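Local coordinates for Acarbose/maltose binding protein GacH (Streptomyces glaucescens, PDB 3K01), which binds acarbose and an acarbose homolog, and probably maltose, as the solute receptor of an ABC transporter, at residues A135-D141 and Q295-S301; P160-L166 and V284-S288. All coordinates share one frame; numbering follows the deposited sequence. Where two conformers were deposited one is given.

Interaction 1: A135-D141 and Q295-S301; sequences AVPQVID and QGGWNLS
W298 is opposed by two residues, Q138 and V139, the mark of a classic beta bulge in an otherwise regular antiparallel pair. The axes of strands 136-141 and 295-301 run at 169° to each other, in the large mixed sheet of this solute-binding protein. The bulge is read at a single carbonyl: W298 O takes V139 N at 3.0 Å, whereas the bond it receives from Q138 N is weak and bent. Beyond the bulge, the register is shifted by one residue.

The extra residue turns its side chain over the neighbouring strand. With CG anti to the backbone N (chi1 -172°) and the chain extended beyond it, Q138 lies alongside W298 and points the same way. Its OE1 sits 3.5 Å from W298 CB, the amide plane inclined 64° to the indole, and R89 supplies a hydrogen bond to that oxygen. R89 also forms a cation-pi contact with the indole, so one arginine ties the glutamine to the tryptophan. The other end of the amide, NE2, comes within 3.9 Å of L300 CD2, the two side chains crossing at about a right angle.

V139 runs beside W298 as well, but meets it differently: its CG2 reaches the ring at the edge, in plane, 3.9 Å from W298 CD1. Further along this face, V136 CG2 packs obliquely against L300 CB at 3.9 Å, and V316 of helix 309-320 covers both residues. Toward the far end the partners are glycines, which let the backbones come close: G297 CA lies 3.2 Å from V139 O, a CA-H...O contact, and D141 folds its carboxylate back until OD1 is 3.1 Å from G296 CA.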
loop_
_atom_site.group_PDB
_atom_site.type_symbol
_atom_site.label_atom_id
_atom_site.label_comp_id
_atom_site.label_asym_id
_atom_site.label_seq_id
_atom_site.Cartn_x
_atom_site.Cartn_y
_atom_site.Cartn_z
ATOM N N ALA A 135 5.958 4.470 15.174
ATOM C CA ALA A 135 5.077 3.321 14.971
ATOM C C ALA A 135 5.900 2.064 14.965
ATOM O O ALA A 135 7.128 2.119 14.913
ATOM C CB ALA A 135 4.277 3.454 13.637
ATOM N N VAL A 136 5.199 0.935 14.973
ATOM C CA VAL A 136 5.785 -0.372 14.664
ATOM C C VAL A 136 4.989 -0.979 13.485
ATOM O O VAL A 136 3.787 -0.773 13.370
ATOM C CB VAL A 136 5.788 -1.352 15.865
ATOM C CG1 VAL A 136 6.729 -0.824 16.952
ATOM C CG2 VAL A 136 4.379 -1.557 16.437
ATOM N N PRO A 137 5.663 -1.734 12.613
ATOM C CA PRO A 137 4.954 -2.265 11.427
ATOM C C PRO A 137 4.022 -3.401 11.755
ATOM O O PRO A 137 4.268 -4.199 12.672
ATOM C CB PRO A 137 6.101 -2.773 10.535
ATOM C CG PRO A 137 7.350 -2.092 11.068
ATOM C CD PRO A 137 7.090 -2.072 12.560
ATOM N N GLN A 138 2.959 -3.513 10.968
ATOM C CA GLN A 138 1.971 -4.574 11.160
ATOM C C GLN A 138 1.774 -5.397 9.874
ATOM O O GLN A 138 2.127 -6.583 9.847
ATOM C CB GLN A 138 0.657 -4.011 11.659
ATOM C CG GLN A 138 -0.327 -5.083 12.063
ATOM C CD GLN A 138 -1.705 -4.538 12.222
ATOM O OE1 GLN A 138 -2.199 -3.848 11.324
ATOM N NE2 GLN A 138 -2.358 -4.803 13.377
ATOM N N VAL A 139 1.254 -4.778 8.808
ATOM C CA VAL A 139 1.080 -5.503 7.538
ATOM C C VAL A 139 1.511 -4.603 6.386
ATOM O O VAL A 139 1.529 -3.366 6.498
ATOM C CB VAL A 139 -0.385 -5.967 7.312
ATOM C CG1 VAL A 139 -0.824 -7.011 8.351
ATOM C CG2 VAL A 139 -1.318 -4.816 7.322
ATOM N N ILE A 140 1.860 -5.228 5.267
ATOM C CA ILE A 140 2.270 -4.502 4.049
ATOM C C ILE A 140 1.429 -4.951 2.866
ATOM O O ILE A 140 0.955 -6.080 2.836
ATOM C CB ILE A 140 3.792 -4.745 3.759
ATOM C CG1 ILE A 140 4.326 -3.917 2.562
ATOM C CG2 ILE A 140 4.109 -6.239 3.596
ATOM C CD1 ILE A 140 5.834 -3.703 2.620
ATOM N N ASP A 141 1.242 -4.054 1.904
ATOM C CA ASP A 141 0.732 -4.503 0.621
ATOM C C ASP A 141 1.295 -3.601 -0.479
ATOM O O ASP A 141 2.091 -2.681 -0.226
ATOM C CB ASP A 141 -0.803 -4.588 0.630
ATOM C CG ASP A 141 -1.462 -3.274 0.926
ATOM O OD1 ASP A 141 -0.915 -2.217 0.550
ATOM O OD2 ASP A 141 -2.551 -3.280 1.550
ATOM N N GLN A 295 3.879 1.454 -1.955
ATOM C CA GLN A 295 3.770 0.715 -0.693
ATOM C C GLN A 295 2.535 1.105 0.071
ATOM O O GLN A 295 2.284 2.291 0.288
ATOM C CB GLN A 295 4.959 1.108 0.167
ATOM C CG GLN A 295 4.991 0.445 1.538
ATOM C CD GLN A 295 6.112 0.966 2.391
ATOM O OE1 GLN A 295 6.991 1.663 1.913
ATOM N NE2 GLN A 295 6.111 0.580 3.667
ATOM N N GLY A 296 1.761 0.109 0.499
ATOM C CA GLY A 296 0.659 0.327 1.413
ATOM C C GLY A 296 0.830 -0.523 2.663
ATOM O O GLY A 296 1.867 -1.154 2.888
ATOM N N GLY A 297 -0.214 -0.519 3.471
ATOM C CA GLY A 297 -0.230 -1.340 4.680
ATOM C C GLY A 297 -0.549 -0.522 5.912
ATOM O O GLY A 297 -0.962 0.647 5.847
ATOM N N TRP A 298 -0.331 -1.161 7.056
ATOM C CA TRP A 298 -0.726 -0.620 8.357
ATOM C C TRP A 298 0.381 -0.842 9.348
ATOM O O TRP A 298 1.061 -1.858 9.318
ATOM C CB TRP A 298 -1.997 -1.319 8.887
ATOM C CG TRP A 298 -3.223 -1.036 8.044
ATOM C CD1 TRP A 298 -3.650 -1.737 6.955
ATOM C CD2 TRP A 298 -4.107 0.075 8.182
ATOM N NE1 TRP A 298 -4.772 -1.142 6.433
ATOM C CE2 TRP A 298 -5.079 -0.031 7.167
ATOM C CE3 TRP A 298 -4.199 1.135 9.102
ATOM C CZ2 TRP A 298 -6.120 0.896 7.026
ATOM C CZ3 TRP A 298 -5.224 2.058 8.965
ATOM C CH2 TRP A 298 -6.170 1.937 7.921
ATOM N N ASN A 299 0.477 0.123 10.257
ATOM C CA ASN A 299 1.372 0.135 11.398
ATOM C C ASN A 299 0.521 0.312 12.647
ATOM O O ASN A 299 -0.692 0.521 12.585
ATOM C CB ASN A 299 2.372 1.291 11.222
ATOM C CG ASN A 299 3.280 1.091 10.023
ATOM O OD1 ASN A 299 3.559 -0.028 9.623
ATOM N ND2 ASN A 299 3.761 2.187 9.456
ATOM N N LEU A 300 1.194 0.288 13.793
ATOM C CA LEU A 300 0.562 0.589 15.086
ATOM C C LEU A 300 1.326 1.694 15.771
ATOM O O LEU A 300 2.555 1.646 15.851
ATOM C CB LEU A 300 0.574 -0.635 15.989
ATOM C CG LEU A 300 -0.115 -1.841 15.358
ATOM C CD1 LEU A 300 0.674 -3.121 15.628
ATOM C CD2 LEU A 300 -1.556 -1.897 15.794
ATOM N N SER A 301 0.587 2.693 16.240
ATOM C CA SER A 301 1.178 3.851 16.897
ATOM C C SER A 301 0.541 4.080 18.251
ATOM O O SER A 301 -0.571 3.617 18.521
ATOM C CB SER A 301 0.974 5.083 16.024
ATOM O OG SER A 301 1.641 4.907 14.791
#

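Interaction 2: P160-L166 and V284-S288; sequences PGSVAEL and VPAGS
A286 lies against S162 as a single backbone bridge, an example of a loop completing the start of a helix. Two hydrogen bonds hold the bridge, one on each side of S162. A286 N donates to G161 O at 2.9 Å, approaching from above the carbonyl plane. In return A286 O receives V163 N at 2.8 Å, nearly along its C=O direction though with a bent N-H. The same oxygen lies 3.2 Å from S162 CA in a CA-H...O contact, so it faces both the N-cap residue and the first residue of helix 163-177.

Two side-chain bonds stay within 160-166. The first is the N-cap bond of S162: a chi1 of 73° turns its hydroxyl back over the backbone and brings OG to E165 N at 3.1 Å in a nearly straight bond. In the second, E165 ties back the residue that precedes the cap, its OE1 accepting G161 N at 2.9 Å.

Van der Waals contacts fill in around this polar frame. P285 lies over the N-cap, its CB 3.6 Å from S162 C, while its CG makes a looser, apolar approach to L166 CD1 at 4.3 Å. V163 CG2 comes to 3.6 Å from A286 O, beside the bond made by its own backbone. V224 of helix 216-230 also touches V163, and M256 of strand 254-259 touches both P160 and L166.

Amides in the first turn of a helix lack acceptors within the helix itself. Here the loop carbonyl of A286 supplies one for V163 and the serine hydroxyl one for E165, so two of the first-turn amides are met, one by a segment distant in sequence and one by the helix's own N-cap.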
loop_
_atom_site.group_PDB
_atom_site.type_symbol
_atom_site.label_atom_id
_atom_site.label_comp_id
_atom_site.label_asym_id
_atom_site.label_seq_id
_atom_site.Cartn_x
_atom_site.Cartn_y
_atom_site.Cartn_z
ATOM N N PRO A 160 5.015 -10.383 -19.028
ATOM C CA PRO A 160 6.012 -9.342 -19.312
ATOM C C PRO A 160 6.678 -8.768 -18.073
ATOM O O PRO A 160 6.025 -8.511 -17.059
ATOM C CB PRO A 160 5.216 -8.261 -20.041
ATOM C CG PRO A 160 3.780 -8.454 -19.584
ATOM C CD PRO A 160 3.640 -9.949 -19.353
ATOM N N GLY A 161 7.976 -8.510 -18.200
ATOM C CA GLY A 161 8.761 -7.977 -17.100
ATOM C C GLY A 161 9.032 -6.487 -17.229
ATOM O O GLY A 161 9.602 -5.888 -16.319
ATOM N N SER A 162 8.647 -5.888 -18.349
ATOM C CA SER A 162 8.866 -4.470 -18.618
ATOM C C SER A 162 7.751 -3.945 -19.514
ATOM O O SER A 162 7.028 -4.718 -20.146
ATOM C CB SER A 162 10.217 -4.245 -19.299
ATOM O OG SER A 162 10.129 -4.705 -20.644
ATOM N N VAL A 163 7.632 -2.635 -19.580
ATOM C CA VAL A 163 6.679 -2.035 -20.483
ATOM C C VAL A 163 6.956 -2.414 -21.945
ATOM O O VAL A 163 6.002 -2.715 -22.684
ATOM C CB VAL A 163 6.641 -0.508 -20.286
ATOM C CG1 VAL A 163 5.878 0.175 -21.421
ATOM C CG2 VAL A 163 6.030 -0.160 -18.931
ATOM N N ALA A 164 8.213 -2.421 -22.374
ATOM C CA ALA A 164 8.497 -2.830 -23.741
ATOM C C ALA A 164 7.999 -4.243 -24.006
ATOM O O ALA A 164 7.384 -4.514 -25.053
ATOM C CB ALA A 164 9.987 -2.719 -24.038
ATOM N N GLU A 165 8.263 -5.153 -23.079
ATOM C CA GLU A 165 7.783 -6.522 -23.234
ATOM C C GLU A 165 6.273 -6.593 -23.181
ATOM O O GLU A 165 5.669 -7.407 -23.894
ATOM C CB GLU A 165 8.395 -7.439 -22.178
ATOM C CG GLU A 165 9.904 -7.538 -22.351
ATOM C CD GLU A 165 10.633 -8.143 -21.200
ATOM O OE1 GLU A 165 10.015 -8.611 -20.218
ATOM O OE2 GLU A 165 11.883 -8.138 -21.290
ATOM N N LEU A 166 5.657 -5.763 -22.348
ATOM C CA LEU A 166 4.199 -5.771 -22.241
ATOM C C LEU A 166 3.565 -5.343 -23.544
ATOM O O LEU A 166 2.548 -5.907 -23.939
ATOM C CB LEU A 166 3.741 -4.902 -21.063
ATOM C CG LEU A 166 2.225 -4.919 -20.780
ATOM C CD1 LEU A 166 1.993 -4.843 -19.276
ATOM C CD2 LEU A 166 1.478 -3.796 -21.501
ATOM N N VAL A 284 4.794 -5.624 -10.728
ATOM C CA VAL A 284 4.543 -4.678 -11.810
ATOM C C VAL A 284 5.738 -4.650 -12.774
ATOM O O VAL A 284 6.894 -4.852 -12.381
ATOM C CB VAL A 284 4.228 -3.256 -11.303
ATOM C CG1 VAL A 284 2.982 -3.261 -10.429
ATOM C CG2 VAL A 284 5.416 -2.631 -10.582
ATOM N N PRO A 285 5.480 -4.376 -14.052
ATOM C CA PRO A 285 6.603 -4.342 -14.988
ATOM C C PRO A 285 7.572 -3.187 -14.748
ATOM O O PRO A 285 7.172 -2.102 -14.310
ATOM C CB PRO A 285 5.936 -4.200 -16.378
ATOM C CG PRO A 285 4.615 -3.631 -16.087
ATOM C CD PRO A 285 4.193 -4.149 -14.732
ATOM N N ALA A 286 8.836 -3.425 -15.065
ATOM C CA ALA A 286 9.845 -2.372 -15.148
ATOM C C ALA A 286 9.493 -1.364 -16.231
ATOM O O ALA A 286 8.717 -1.660 -17.153
ATOM C CB ALA A 286 11.203 -2.985 -15.447
ATOM N N GLY A 287 10.070 -0.179 -16.126
ATOM C CA GLY A 287 10.066 0.781 -17.216
ATOM C C GLY A 287 11.478 0.868 -17.764
ATOM O O GLY A 287 12.262 -0.081 -17.677
ATOM N N SER A 288 11.808 2.024 -18.315
ATOM C CA SER A 288 13.094 2.172 -18.995
ATOM C C SER A 288 14.264 2.265 -18.033
ATOM O O SER A 288 15.414 2.062 -18.446
ATOM C CB SER A 288 13.081 3.403 -19.906
ATOM O OG SER A 288 13.216 4.587 -19.166
#

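Overall arrangement
Along the chain the two contacts are nested: interaction 2 falls inside the loop closed by interaction 1. Their centres lie 28 Å apart and their nearest atoms about 10 Å, so they do not touch, yet both are tied to strand 132-148 of the mixed sheet. That strand pairs antiparallel with 293-302, a pairing that contains interaction 1, and also with 279-283, which runs directly into segment 284-288 of interaction 2, in the loop between strands 279-283 and 293-302. The centre of interaction 1 lies about 9 Å from the centre of the chain, that of interaction 2 about 21 Å. The sheet thus links the middle of the receptor to a more peripheral helix start.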